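Local coordinates for sortase family protein (Streptococcus agalactiae, PDB 4D7W), which probably acts as a class C sortase, a cysteine transpeptidase that joins pilin subunits during assembly of type 2b pili on the cell surface, at residues D131-S136 with Y142-D147; G64-P69 with L75-G80; S122-L127 with Q169-C174; E94-P99 with T105-S110; Q148-K153 with L157-I162. All blocks are in the same frame, centred on the assembly; numbering follows the deposited sequence.

Contact 1: residues D131-S136 with Y142-D147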
# COMPACT_ATOMS: atom_id res chain seq x y z
N ASP A 131 -13.95 -4.75 8.86
CA ASP A 131 -13.71 -3.32 8.67
C ASP A 131 -13.17 -3.07 7.27
O ASP A 131 -12.61 -3.97 6.66
CB ASP A 131 -12.75 -2.79 9.73
CG ASP A 131 -13.36 -2.79 11.13
OD1 ASP A 131 -14.61 -2.80 11.23
OD2 ASP A 131 -12.61 -2.79 12.13
N HIS A 132 -13.34 -1.84 6.78
CA HIS A 132 -12.87 -1.45 5.44
C HIS A 132 -11.81 -0.35 5.47
O HIS A 132 -11.80 0.49 6.36
CB HIS A 132 -14.02 -0.94 4.56
CG HIS A 132 -15.08 -1.96 4.26
ND1 HIS A 132 -15.97 -1.81 3.22
CD2 HIS A 132 -15.41 -3.12 4.87
CE1 HIS A 132 -16.80 -2.85 3.19
NE2 HIS A 132 -16.48 -3.66 4.18
N TRP A 133 -10.94 -0.34 4.46
CA TRP A 133 -10.20 0.88 4.12
C TRP A 133 -10.20 1.08 2.59
O TRP A 133 -10.64 0.20 1.83
CB TRP A 133 -8.77 0.85 4.68
CG TRP A 133 -7.84 -0.11 3.99
CD1 TRP A 133 -7.07 0.15 2.90
CD2 TRP A 133 -7.54 -1.45 4.39
NE1 TRP A 133 -6.32 -0.96 2.57
CE2 TRP A 133 -6.59 -1.95 3.48
CE3 TRP A 133 -7.98 -2.28 5.43
CZ2 TRP A 133 -6.08 -3.26 3.56
CZ3 TRP A 133 -7.47 -3.57 5.52
CH2 TRP A 133 -6.54 -4.05 4.58
N THR A 134 -9.76 2.25 2.16
CA THR A 134 -9.65 2.54 0.74
C THR A 134 -8.29 3.15 0.45
O THR A 134 -7.70 3.82 1.31
CB THR A 134 -10.74 3.50 0.26
OG1 THR A 134 -10.58 4.76 0.91
CG2 THR A 134 -12.14 2.95 0.54
N VAL A 135 -7.78 2.88 -0.74
CA VAL A 135 -6.64 3.61 -1.27
C VAL A 135 -7.17 4.37 -2.48
O VAL A 135 -7.98 3.85 -3.26
CB VAL A 135 -5.46 2.68 -1.64
CG1 VAL A 135 -4.88 2.01 -0.38
CG2 VAL A 135 -5.90 1.63 -2.59
N SER A 136 -6.76 5.62 -2.60
CA SER A 136 -7.18 6.47 -3.69
C SER A 136 -5.98 6.69 -4.57
O SER A 136 -4.94 7.13 -4.10
CB SER A 136 -7.74 7.79 -3.17
OG SER A 136 -8.76 7.52 -2.22
N TYR A 142 -10.08 2.21 -4.46
CA TYR A 142 -9.88 0.77 -4.28
C TYR A 142 -10.20 0.40 -2.85
O TYR A 142 -9.58 0.91 -1.93
CB TYR A 142 -8.43 0.38 -4.62
CG TYR A 142 -8.08 0.74 -6.03
CD1 TYR A 142 -7.69 2.05 -6.35
CD2 TYR A 142 -8.16 -0.19 -7.05
CE1 TYR A 142 -7.41 2.41 -7.65
CE2 TYR A 142 -7.86 0.16 -8.36
CZ TYR A 142 -7.48 1.46 -8.64
OH TYR A 142 -7.18 1.81 -9.92
N THR A 143 -11.16 -0.49 -2.65
CA THR A 143 -11.63 -0.82 -1.31
C THR A 143 -11.20 -2.20 -0.88
O THR A 143 -11.29 -3.16 -1.65
CB THR A 143 -13.14 -0.72 -1.22
OG1 THR A 143 -13.56 0.51 -1.82
CG2 THR A 143 -13.61 -0.80 0.24
N TYR A 144 -10.75 -2.31 0.37
CA TYR A 144 -10.30 -3.57 0.94
C TYR A 144 -10.99 -3.80 2.27
O TYR A 144 -11.27 -2.85 2.99
CB TYR A 144 -8.76 -3.60 1.10
CG TYR A 144 -8.10 -3.78 -0.25
CD1 TYR A 144 -7.86 -2.69 -1.07
CD2 TYR A 144 -7.77 -5.05 -0.72
CE1 TYR A 144 -7.30 -2.86 -2.35
CE2 TYR A 144 -7.21 -5.22 -1.98
CZ TYR A 144 -6.97 -4.12 -2.79
OH TYR A 144 -6.42 -4.29 -4.03
N GLN A 145 -11.27 -5.06 2.57
CA GLN A 145 -12.01 -5.42 3.78
C GLN A 145 -11.20 -6.41 4.62
O GLN A 145 -10.73 -7.43 4.10
CB GLN A 145 -13.37 -6.00 3.39
CG GLN A 145 -14.07 -6.69 4.52
CD GLN A 145 -15.36 -7.32 4.08
OE1 GLN A 145 -15.53 -8.53 4.18
NE2 GLN A 145 -16.27 -6.52 3.58
N VAL A 146 -11.04 -6.12 5.91
CA VAL A 146 -10.21 -6.96 6.75
C VAL A 146 -10.77 -8.36 6.79
O VAL A 146 -11.95 -8.54 7.06
CB VAL A 146 -10.10 -6.42 8.19
CG1 VAL A 146 -9.21 -7.33 9.04
CG2 VAL A 146 -9.54 -5.02 8.17
N ASP A 147 -9.93 -9.36 6.52
CA ASP A 147 -10.39 -10.73 6.62
C ASP A 147 -9.43 -11.60 7.40
O ASP A 147 -9.74 -12.75 7.67
CB ASP A 147 -10.64 -11.33 5.22
CG ASP A 147 -9.34 -11.58 4.41
OD1 ASP A 147 -8.22 -11.56 4.96
OD2 ASP A 147 -9.47 -11.84 3.19
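Trp133 and Tyr144 form a hydrogen-bonded pair of an antiparallel hairpin, and the tight half is built around them. Tyr144 CB sits over one face of the indole, 3.6 Å from Trp133 CE2, a CH-pi contact with the six-membered ring. The phenol is slid aside, its plane at 20° to the five-membered indole ring and barely overlapping it. Val146 CG2 abuts the indole edge, in its plane, at Trp133 CZ3 (3.7 Å). Farther along this face of the sheet Val135 CG2 presses on Tyr142 CB at 3.5 Å. The face bearing His132, Thr134, Thr143 and Gln145 is looser. There Thr134 CG2 runs alongside Thr143 OG1 (3.7 Å), which bonds Asn193 OD1, while the exposed His132 ring and the Gln145 amide lie side by side, planes 31° apart. The polar ends of the packed face turn to strand 167-175, Trp133 NE1 bonding Gln169 OE1 and Tyr144 OH bonding Asp167. Laterally the hairpin bonds to strand 62-68 through Thr134 and Ser67, and to strand 182-191 through Thr143 and Val191.

Contact 2: residues G64-P69 with L75-G80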
# COMPACT_ATOMS: atom_id res chain seq x y z
N GLY A 64 -0.53 8.14 -4.20
CA GLY A 64 -1.91 8.28 -3.78
C GLY A 64 -1.98 8.29 -2.26
O GLY A 64 -1.02 8.65 -1.60
N TYR A 65 -3.12 7.91 -1.70
CA TYR A 65 -3.29 7.99 -0.27
C TYR A 65 -4.26 6.95 0.23
O TYR A 65 -5.15 6.49 -0.50
CB TYR A 65 -3.76 9.40 0.15
CG TYR A 65 -5.07 9.87 -0.43
CD1 TYR A 65 -5.13 10.49 -1.68
CD2 TYR A 65 -6.26 9.72 0.28
CE1 TYR A 65 -6.35 10.94 -2.20
CE2 TYR A 65 -7.48 10.16 -0.24
CZ TYR A 65 -7.52 10.77 -1.47
OH TYR A 65 -8.73 11.21 -1.98
N ILE A 66 -4.08 6.57 1.49
CA ILE A 66 -4.90 5.55 2.12
C ILE A 66 -5.81 6.18 3.17
O ILE A 66 -5.43 7.14 3.84
CB ILE A 66 -4.04 4.45 2.77
CG1 ILE A 66 -4.93 3.34 3.34
CG2 ILE A 66 -3.13 5.05 3.84
CD1 ILE A 66 -4.13 2.22 3.99
N SER A 67 -7.02 5.64 3.28
CA SER A 67 -8.04 6.15 4.21
C SER A 67 -8.56 5.02 5.07
O SER A 67 -9.01 3.99 4.55
CB SER A 67 -9.21 6.79 3.47
OG SER A 67 -8.80 7.96 2.79
N ILE A 68 -8.50 5.21 6.38
CA ILE A 68 -8.97 4.21 7.34
C ILE A 68 -9.87 4.89 8.35
O ILE A 68 -9.45 5.17 9.48
CB ILE A 68 -7.80 3.53 8.06
CG1 ILE A 68 -6.70 3.18 7.06
CG2 ILE A 68 -8.29 2.28 8.80
CD1 ILE A 68 -5.51 2.52 7.70
N PRO A 69 -11.12 5.17 7.93
CA PRO A 69 -12.13 5.93 8.67
C PRO A 69 -12.27 5.50 10.11
O PRO A 69 -12.48 6.36 10.97
CB PRO A 69 -13.42 5.61 7.89
CG PRO A 69 -12.94 5.43 6.49
CD PRO A 69 -11.61 4.73 6.61
N LEU A 75 -3.45 9.23 4.95
CA LEU A 75 -2.02 9.47 4.75
C LEU A 75 -1.60 9.20 3.32
O LEU A 75 -2.18 8.32 2.66
CB LEU A 75 -1.17 8.60 5.68
CG LEU A 75 -1.17 8.88 7.18
CD1 LEU A 75 -0.55 7.71 7.92
CD2 LEU A 75 -0.42 10.16 7.47
N PRO A 76 -0.60 9.94 2.84
CA PRO A 76 -0.03 9.70 1.50
C PRO A 76 0.78 8.41 1.45
O PRO A 76 1.47 8.08 2.42
CB PRO A 76 0.86 10.94 1.28
CG PRO A 76 1.21 11.43 2.67
CD PRO A 76 0.00 11.10 3.52
N LEU A 77 0.69 7.70 0.33
CA LEU A 77 1.40 6.44 0.08
C LEU A 77 2.59 6.66 -0.83
O LEU A 77 2.42 7.18 -1.92
CB LEU A 77 0.49 5.42 -0.62
CG LEU A 77 -0.63 4.76 0.15
CD1 LEU A 77 -1.37 3.80 -0.78
CD2 LEU A 77 -0.05 4.02 1.35
N TYR A 78 3.78 6.22 -0.42
CA TYR A 78 4.95 6.42 -1.26
C TYR A 78 5.57 5.10 -1.76
O TYR A 78 5.41 4.05 -1.14
CB TYR A 78 6.00 7.24 -0.50
CG TYR A 78 5.61 8.70 -0.32
CD1 TYR A 78 4.82 9.09 0.75
CD2 TYR A 78 6.01 9.67 -1.24
CE1 TYR A 78 4.45 10.42 0.92
CE2 TYR A 78 5.63 11.00 -1.08
CZ TYR A 78 4.85 11.36 0.01
OH TYR A 78 4.47 12.66 0.19
N HIS A 79 6.28 5.18 -2.89
CA HIS A 79 7.15 4.09 -3.33
C HIS A 79 8.15 3.70 -2.25
O HIS A 79 8.82 4.57 -1.69
CB HIS A 79 7.93 4.47 -4.60
CG HIS A 79 7.09 4.56 -5.85
ND1 HIS A 79 6.32 5.67 -6.14
CD2 HIS A 79 6.92 3.71 -6.88
CE1 HIS A 79 5.71 5.49 -7.31
NE2 HIS A 79 6.05 4.30 -7.78
N GLY A 80 8.28 2.41 -1.98
CA GLY A 80 9.37 1.92 -1.14
C GLY A 80 9.11 2.18 0.33
O GLY A 80 8.12 2.80 0.70
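Ile66 and Leu75 exchange two backbone hydrogen bonds (Ile66 N to Leu75 O 2.8 Å, Leu75 N to Ile66 O 3.1 Å) where strands 64-68 and 75-79 run antiparallel, their directions 132° apart. Two residues along each strand, Leu77 N reaches Gly64 O at 2.7 Å; the N-H points almost straight at the oxygen but stands tilted out of the carbonyl plane. Between these bonds, Tyr65 and Pro76 form a non-hydrogen-bonded pair, so the missing N-H of Pro76 costs no bond to strand 64-68. Ile66 and Leu77 share one face, where Ile66 CG2 meets Leu77 CD2 at 4.1 Å. The same methyl of Ile66 rests 3.6 Å from Leu75 O. With Ile66 CG1 anti to the backbone N (chi1 -176°), the longer branch is sent away from the partner strand, leaving CG2 to do the touching. Tyr65 lies on the other face; its CB is 3.2 Å from Leu75 O, while the ring leads off to Ile5 of helix 3-13, which also covers Pro76. On its own face, Ile66 also packs on Trp133 of strand 132-137. This is a beta hairpin with a strong twist, set in the curled beta-barrel sheet characteristic of sortases.

Contact 3: residues S122-L127 with Q169-C174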
# COMPACT_ATOMS: atom_id res chain seq x y z
N SER A 122 -0.28 3.63 14.44
CA SER A 122 -0.42 3.39 15.88
C SER A 122 -1.64 2.57 16.25
O SER A 122 -1.56 1.66 17.08
CB SER A 122 -0.48 4.72 16.65
OG SER A 122 0.81 5.25 16.85
N ASP A 123 -2.78 2.90 15.65
CA ASP A 123 -4.03 2.30 16.08
C ASP A 123 -4.46 1.14 15.19
O ASP A 123 -5.64 0.79 15.15
CB ASP A 123 -5.13 3.36 16.14
CG ASP A 123 -4.89 4.38 17.25
OD1 ASP A 123 -4.29 4.00 18.27
OD2 ASP A 123 -5.29 5.55 17.08
N LEU A 124 -3.50 0.54 14.49
CA LEU A 124 -3.81 -0.53 13.54
C LEU A 124 -4.47 -1.69 14.27
O LEU A 124 -5.27 -2.44 13.69
CB LEU A 124 -2.55 -1.00 12.81
CG LEU A 124 -2.88 -1.62 11.45
CD1 LEU A 124 -3.43 -0.55 10.51
CD2 LEU A 124 -1.67 -2.31 10.83
N ASP A 125 -4.17 -1.83 15.55
CA ASP A 125 -4.74 -2.92 16.33
C ASP A 125 -6.24 -2.73 16.57
O ASP A 125 -6.91 -3.65 17.03
CB ASP A 125 -4.00 -3.06 17.67
CG ASP A 125 -4.03 -1.79 18.51
OD1 ASP A 125 -4.01 -0.68 17.95
OD2 ASP A 125 -4.07 -1.91 19.73
N LYS A 126 -6.78 -1.55 16.30
CA LYS A 126 -8.21 -1.33 16.52
C LYS A 126 -9.05 -1.95 15.39
O LYS A 126 -10.26 -2.16 15.54
CB LYS A 126 -8.52 0.17 16.65
CG LYS A 126 -7.81 0.89 17.81
CD LYS A 126 -8.22 0.35 19.17
CE LYS A 126 -7.71 1.24 20.32
NZ LYS A 126 -6.22 1.36 20.37
N LEU A 127 -8.41 -2.24 14.26
CA LEU A 127 -9.11 -2.85 13.13
C LEU A 127 -9.54 -4.27 13.41
O LEU A 127 -8.84 -5.03 14.09
CB LEU A 127 -8.22 -2.84 11.89
CG LEU A 127 -7.90 -1.45 11.34
CD1 LEU A 127 -7.08 -1.56 10.06
CD2 LEU A 127 -9.19 -0.69 11.08
N GLN A 169 -4.54 -6.96 0.06
CA GLN A 169 -3.67 -5.89 0.51
C GLN A 169 -3.45 -6.04 2.01
O GLN A 169 -4.42 -6.19 2.76
CB GLN A 169 -4.27 -4.52 0.17
CG GLN A 169 -3.37 -3.32 0.44
CD GLN A 169 -3.92 -2.06 -0.19
OE1 GLN A 169 -4.53 -1.23 0.48
NE2 GLN A 169 -3.71 -1.91 -1.50
N THR A 170 -2.20 -6.04 2.44
CA THR A 170 -1.88 -6.19 3.87
C THR A 170 -1.28 -4.91 4.41
O THR A 170 -0.42 -4.30 3.76
CB THR A 170 -0.91 -7.36 4.11
OG1 THR A 170 -1.56 -8.58 3.75
CG2 THR A 170 -0.48 -7.46 5.59
N LEU A 171 -1.74 -4.49 5.58
CA LEU A 171 -1.17 -3.35 6.27
C LEU A 171 -0.30 -3.90 7.41
O LEU A 171 -0.74 -4.73 8.19
CB LEU A 171 -2.27 -2.41 6.79
CG LEU A 171 -3.37 -2.01 5.79
CD1 LEU A 171 -4.36 -1.09 6.46
CD2 LEU A 171 -2.78 -1.37 4.48
N VAL A 172 0.94 -3.43 7.47
CA VAL A 172 1.96 -3.98 8.35
C VAL A 172 2.48 -2.91 9.29
O VAL A 172 2.80 -1.80 8.86
CB VAL A 172 3.15 -4.54 7.55
CG1 VAL A 172 4.19 -5.15 8.51
CG2 VAL A 172 2.67 -5.58 6.52
N THR A 173 2.58 -3.23 10.57
CA THR A 173 3.23 -2.34 11.50
C THR A 173 3.92 -3.17 12.58
O THR A 173 3.81 -4.40 12.56
CB THR A 173 2.25 -1.33 12.13
OG1 THR A 173 2.99 -0.34 12.86
CG2 THR A 173 1.25 -2.03 13.07
N CYS A 174 4.64 -2.52 13.48
CA CYS A 174 5.34 -3.20 14.58
C CYS A 174 4.43 -3.45 15.78
O CYS A 174 3.46 -2.72 15.99
CB CYS A 174 6.56 -2.40 15.03
SG CYS A 174 7.90 -2.29 13.83
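Leu124 reaches from a short 3-10 turn onto the strand that holds Leu171 and Thr173, and its side chain makes nearly all of the turn's share of the contact. A first torsion that swings CG away from the backbone N (chi1 -155°) carries both methyls to the strand. Starting at the root, CB lies 3.9 Å from Thr173 CG2. CG itself makes no close approach; it hands the contact on to the two branches. CD1 grazes Leu171 CD1 at 4.2 Å, the two leucines crossing at about a right angle. CD2 does more: it touches Thr173 CG2 at 3.7 Å, lies equally close (3.7 Å) to Leu171 O, and approaches Leu171 CB at 4.1 Å, so that it settles between neighbouring side chains on one face of the strand. Thr173 can offer its methyl because its hydroxyl is turned elsewhere, OG1 bonding Gly111 O of strand 105-115. The turn is closed by Lys126 N bonding Asp123 O at 2.8 Å, and Leu124 also packs on Val186 of strand 182-191. Residues 170-174 read TLVTC, matching the TLxTC signature of sortases, so Leu124 packs against the strand that carries the signature. Between the two segments there is only van der Waals contact, methyls against methyls, a CB and a carbonyl oxygen; the fit rests on shape, while directed bonds to the turn come from elsewhere, Arg113 NE to Ser122 O and Lys70 NZ to Lys126 O.

Contact 4: residues E94-P99 with T105-S110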
# COMPACT_ATOMS: atom_id res chain seq x y z
N GLU A 94 8.45 -2.67 -1.82
CA GLU A 94 8.79 -2.46 -3.23
C GLU A 94 8.60 -3.71 -4.09
O GLU A 94 8.31 -3.61 -5.29
CB GLU A 94 10.24 -1.94 -3.35
CG GLU A 94 11.28 -3.01 -3.10
CD GLU A 94 12.69 -2.58 -3.50
OE1 GLU A 94 12.87 -1.40 -3.89
OE2 GLU A 94 13.62 -3.42 -3.44
N GLY A 95 8.75 -4.88 -3.49
CA GLY A 95 8.58 -6.12 -4.24
C GLY A 95 7.17 -6.68 -4.29
O GLY A 95 6.96 -7.78 -4.81
N SER A 96 6.20 -5.94 -3.74
CA SER A 96 4.82 -6.41 -3.72
C SER A 96 4.02 -5.78 -4.84
O SER A 96 4.50 -4.88 -5.52
CB SER A 96 4.15 -6.14 -2.36
OG SER A 96 4.01 -4.76 -2.06
N SER A 97 2.80 -6.27 -5.08
CA SER A 97 1.98 -5.74 -6.15
C SER A 97 1.61 -4.27 -5.87
O SER A 97 1.44 -3.88 -4.72
CB SER A 97 0.71 -6.58 -6.33
OG SER A 97 1.00 -7.97 -6.36
N LEU A 98 1.50 -3.46 -6.93
CA LEU A 98 1.00 -2.08 -6.80
C LEU A 98 -0.39 -2.09 -6.16
O LEU A 98 -1.17 -3.00 -6.41
CB LEU A 98 0.94 -1.37 -8.17
CG LEU A 98 2.29 -1.28 -8.88
CD1 LEU A 98 2.16 -0.83 -10.36
CD2 LEU A 98 3.22 -0.36 -8.09
N PRO A 99 -0.70 -1.07 -5.34
CA PRO A 99 -1.96 -1.01 -4.58
C PRO A 99 -3.23 -0.76 -5.40
O PRO A 99 -4.23 -0.35 -4.83
CB PRO A 99 -1.72 0.15 -3.60
CG PRO A 99 -0.67 0.99 -4.27
CD PRO A 99 0.24 -0.01 -4.93
N THR A 105 -2.90 -10.73 -7.04
CA THR A 105 -2.00 -9.66 -6.58
C THR A 105 -2.00 -9.60 -5.06
O THR A 105 -2.94 -10.06 -4.41
CB THR A 105 -2.40 -8.28 -7.14
OG1 THR A 105 -3.73 -7.94 -6.73
CG2 THR A 105 -2.32 -8.27 -8.68
N HIS A 106 -0.94 -9.07 -4.49
CA HIS A 106 -0.89 -8.86 -3.05
C HIS A 106 0.00 -7.66 -2.82
O HIS A 106 1.21 -7.72 -3.04
CB HIS A 106 -0.37 -10.10 -2.30
CG HIS A 106 -0.51 -10.00 -0.81
ND1 HIS A 106 -0.27 -11.06 0.04
CD2 HIS A 106 -0.87 -8.96 -0.01
CE1 HIS A 106 -0.47 -10.68 1.29
NE2 HIS A 106 -0.82 -9.41 1.29
N SER A 107 -0.63 -6.56 -2.45
CA SER A 107 0.06 -5.31 -2.17
C SER A 107 0.31 -5.21 -0.66
O SER A 107 -0.57 -5.53 0.14
CB SER A 107 -0.80 -4.13 -2.65
OG SER A 107 -0.05 -2.92 -2.60
N ILE A 108 1.50 -4.76 -0.28
CA ILE A 108 1.85 -4.62 1.13
C ILE A 108 2.25 -3.19 1.46
O ILE A 108 3.15 -2.63 0.83
CB ILE A 108 2.98 -5.56 1.52
CG1 ILE A 108 2.58 -7.01 1.27
CG2 ILE A 108 3.36 -5.39 3.01
CD1 ILE A 108 3.74 -8.00 1.34
N LEU A 109 1.57 -2.61 2.45
CA LEU A 109 1.77 -1.24 2.88
C LEU A 109 2.28 -1.21 4.32
O LEU A 109 1.70 -1.87 5.19
CB LEU A 109 0.47 -0.46 2.78
CG LEU A 109 -0.20 -0.48 1.41
CD1 LEU A 109 -1.41 0.44 1.42
CD2 LEU A 109 0.80 -0.08 0.34
N SER A 110 3.32 -0.44 4.57
CA SER A 110 4.01 -0.46 5.87
C SER A 110 4.06 0.93 6.51
O SER A 110 4.24 1.95 5.83
CB SER A 110 5.42 -1.01 5.68
OG SER A 110 6.13 -1.08 6.90
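Ser97 grips His106 with two of its own atoms, and the loop 94-99 crosses the edge of strand 105-110 of the sortase barrel, residues 96-99 running at 94° to 105-108. On its other edge the strand bonds to strand 167-175, for instance from Ser107 to Tyr168 and Thr170. Backbone to backbone, Ser97 N gives a hydrogen bond to His106 O at 3.0 Å, arriving well above the carbonyl plane. Two bonds run from strand N-H groups to serine hydroxyls: His106 N to Ser97 OG at 2.9 Å, and Ile108 N to Ser96 OG at 3.1 Å. Ser96 OG in turn bonds Leu93 O, so this buried hydroxyl is used both ways. Van der Waals contacts fill in between, Thr105 CB on Ser97 CB at 3.6 Å and Ile108 CB on Ser96 OG at 3.8 Å. Ser97 O takes a bond from His92 NE2. Ser107 donates from OG to that same Ser97 O at 2.8 Å, its hydroxyl swung to the side away from its own N (chi1 -170°).

Contact 5: residues Q148-K153 with L157-I162. With EDO (1,2-ethanediol), chain B.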
# COMPACT_ATOMS: atom_id res chain seq x y z
N GLN A 148 -8.27 -11.06 7.77
CA GLN A 148 -7.33 -11.83 8.59
C GLN A 148 -6.36 -10.93 9.35
O GLN A 148 -5.75 -10.04 8.76
CB GLN A 148 -6.54 -12.81 7.70
CG GLN A 148 -5.62 -13.75 8.47
CD GLN A 148 -4.80 -14.64 7.56
OE1 GLN A 148 -5.22 -15.74 7.22
NE2 GLN A 148 -3.63 -14.16 7.15
N ILE A 149 -6.21 -11.18 10.64
CA ILE A 149 -5.28 -10.41 11.47
C ILE A 149 -4.29 -11.34 12.15
O ILE A 149 -4.69 -12.22 12.90
CB ILE A 149 -6.03 -9.58 12.53
CG1 ILE A 149 -7.08 -8.69 11.85
CG2 ILE A 149 -5.05 -8.76 13.34
CD1 ILE A 149 -7.99 -7.95 12.80
N ARG A 150 -2.99 -11.17 11.88
CA ARG A 150 -1.97 -12.06 12.45
C ARG A 150 -0.81 -11.29 13.05
O ARG A 150 -0.40 -10.25 12.51
CB ARG A 150 -1.41 -13.03 11.40
CG ARG A 150 -2.40 -13.94 10.73
CD ARG A 150 -2.24 -15.37 11.22
NE ARG A 150 -3.13 -16.29 10.51
CZ ARG A 150 -4.45 -16.37 10.71
NH1 ARG A 150 -5.04 -15.56 11.59
NH2 ARG A 150 -5.17 -17.24 10.03
N THR A 151 -0.28 -11.82 14.14
CA THR A 151 0.96 -11.33 14.74
C THR A 151 2.05 -12.38 14.55
O THR A 151 1.88 -13.54 14.93
CB THR A 151 0.76 -11.02 16.21
OG1 THR A 151 -0.27 -10.03 16.33
CG2 THR A 151 2.05 -10.49 16.84
N VAL A 152 3.18 -11.97 13.97
CA VAL A 152 4.20 -12.90 13.54
C VAL A 152 5.60 -12.38 13.83
O VAL A 152 5.79 -11.18 14.03
CB VAL A 152 4.09 -13.20 12.02
CG1 VAL A 152 2.68 -13.65 11.67
CG2 VAL A 152 4.49 -11.97 11.18
N LYS A 153 6.56 -13.29 13.89
CA LYS A 153 7.97 -12.91 14.01
C LYS A 153 8.42 -12.17 12.76
O LYS A 153 7.91 -12.41 11.67
CB LYS A 153 8.86 -14.14 14.23
CG LYS A 153 8.56 -14.89 15.51
CD LYS A 153 9.76 -15.72 15.92
CE LYS A 153 9.44 -16.63 17.10
NZ LYS A 153 8.50 -17.72 16.70
N LEU A 157 7.35 -14.80 6.65
CA LEU A 157 6.76 -14.16 5.48
C LEU A 157 5.64 -14.98 4.87
O LEU A 157 5.22 -14.73 3.74
CB LEU A 157 7.82 -13.90 4.42
CG LEU A 157 8.97 -12.99 4.82
CD1 LEU A 157 9.88 -12.75 3.62
CD2 LEU A 157 8.45 -11.68 5.39
N ARG A 158 5.15 -15.96 5.63
CA ARG A 158 4.16 -16.91 5.15
C ARG A 158 2.84 -16.27 4.77
O ARG A 158 2.16 -16.74 3.86
CB ARG A 158 3.91 -17.99 6.20
CG ARG A 158 5.10 -18.92 6.43
CD ARG A 158 4.76 -19.96 7.48
NE ARG A 158 4.62 -19.36 8.80
CZ ARG A 158 4.36 -20.04 9.91
NH1 ARG A 158 4.21 -21.36 9.86
NH2 ARG A 158 4.26 -19.41 11.07
N ASP A 159 2.48 -15.19 5.47
CA ASP A 159 1.22 -14.52 5.19
C ASP A 159 1.38 -13.40 4.18
O ASP A 159 0.43 -12.66 3.91
CB ASP A 159 0.62 -13.98 6.48
CG ASP A 159 0.50 -15.04 7.55
OD1 ASP A 159 -0.27 -16.00 7.34
OD2 ASP A 159 1.18 -14.91 8.60
N LEU A 160 2.58 -13.27 3.62
CA LEU A 160 2.88 -12.14 2.75
C LEU A 160 3.26 -12.62 1.35
O LEU A 160 4.24 -12.16 0.77
CB LEU A 160 3.99 -11.29 3.37
CG LEU A 160 3.63 -10.63 4.71
CD1 LEU A 160 4.83 -9.98 5.36
CD2 LEU A 160 2.52 -9.60 4.53
N GLN A 161 2.49 -13.57 0.81
CA GLN A 161 2.81 -14.15 -0.49
C GLN A 161 1.69 -13.90 -1.50
O GLN A 161 0.57 -13.56 -1.13
CB GLN A 161 3.07 -15.66 -0.35
CG GLN A 161 4.15 -16.02 0.68
CD GLN A 161 5.54 -15.53 0.28
OE1 GLN A 161 5.84 -15.39 -0.91
NE2 GLN A 161 6.39 -15.28 1.28
N ILE A 162 2.01 -14.08 -2.78
CA ILE A 162 1.00 -13.97 -3.82
C ILE A 162 0.13 -15.19 -3.77
O ILE A 162 0.65 -16.30 -3.68
CB ILE A 162 1.61 -13.86 -5.23
CG1 ILE A 162 2.44 -12.57 -5.35
CG2 ILE A 162 0.51 -13.96 -6.28
CD1 ILE A 162 1.62 -11.29 -5.29
C1 EDO B . -0.75 -15.84 1.74
O1 EDO B . 0.53 -15.41 2.21
C2 EDO B . -1.68 -14.64 1.69
O2 EDO B . -1.97 -14.23 3.03
O HOH W 1 -2.16 -16.13 5.39
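Asp159 slides its carboxylate past Val152, OD2 lying 3.6 Å from Val152 CG1, while OD1 turns to the amide of Gln148. The amide and carboxylate planes stand 78° apart, and Gln148 NE2 stays 3.8 Å from Asp159 OD1, too far for a direct bond. One water closes the gap: it accepts from Gln148 NE2 at 3.0 Å and donates to Asp159 OD1 at 2.7 Å. Gln148, extended along its length, also lays CD over one face of the Arg150 guanidinium. That arginine's NE is 4.3 Å from Asp159 OD1, beyond a salt bridge, though its charge may still steady the carboxylate. The segments lie at the end of strand 140-152 and in the loop before strand 167-175, which probably corresponds to the beta6/beta7 loop of sortases. Within the loop a type I turn runs from Leu157 to Leu160. Leu157 O accepts from Leu160 N and, on the opposite face of its plane, from Gln161 NE2 at 2.8 Å. An ethanediol, probably from the crystallisation liquor, sits against the turn. Its O1 gives to Arg158 O at 2.7 Å and receives from Gln161 N at 3.0 Å, while O2 gives to Asp159 O and also meets the bridging water.

Overall arrangement
Contacts 1 to 4 are mostly buried, whereas contact 5 is only partly buried, its centre about 15 Å from the centre of the chain, and is the one bridged by water. Contacts 1 and 2 are hairpins joined edge to edge in one sheet, Ser67 N bonding Thr134 O; both rely on backbone ladders. Contact 3 is apolar, its strand 167-175 running beside strand 105-115 of contact 4, where serine hydroxyls do the holding. Contact 5 continues strand 140-152 of contact 1, yet its chemistry turns polar and loose. His106 ties contacts 3, 4 and 5 together, bonding Thr170 OG1 and Gln161 O, while Ile66, Leu77 and Leu109 bring contacts 2 and 4 together inside the barrel.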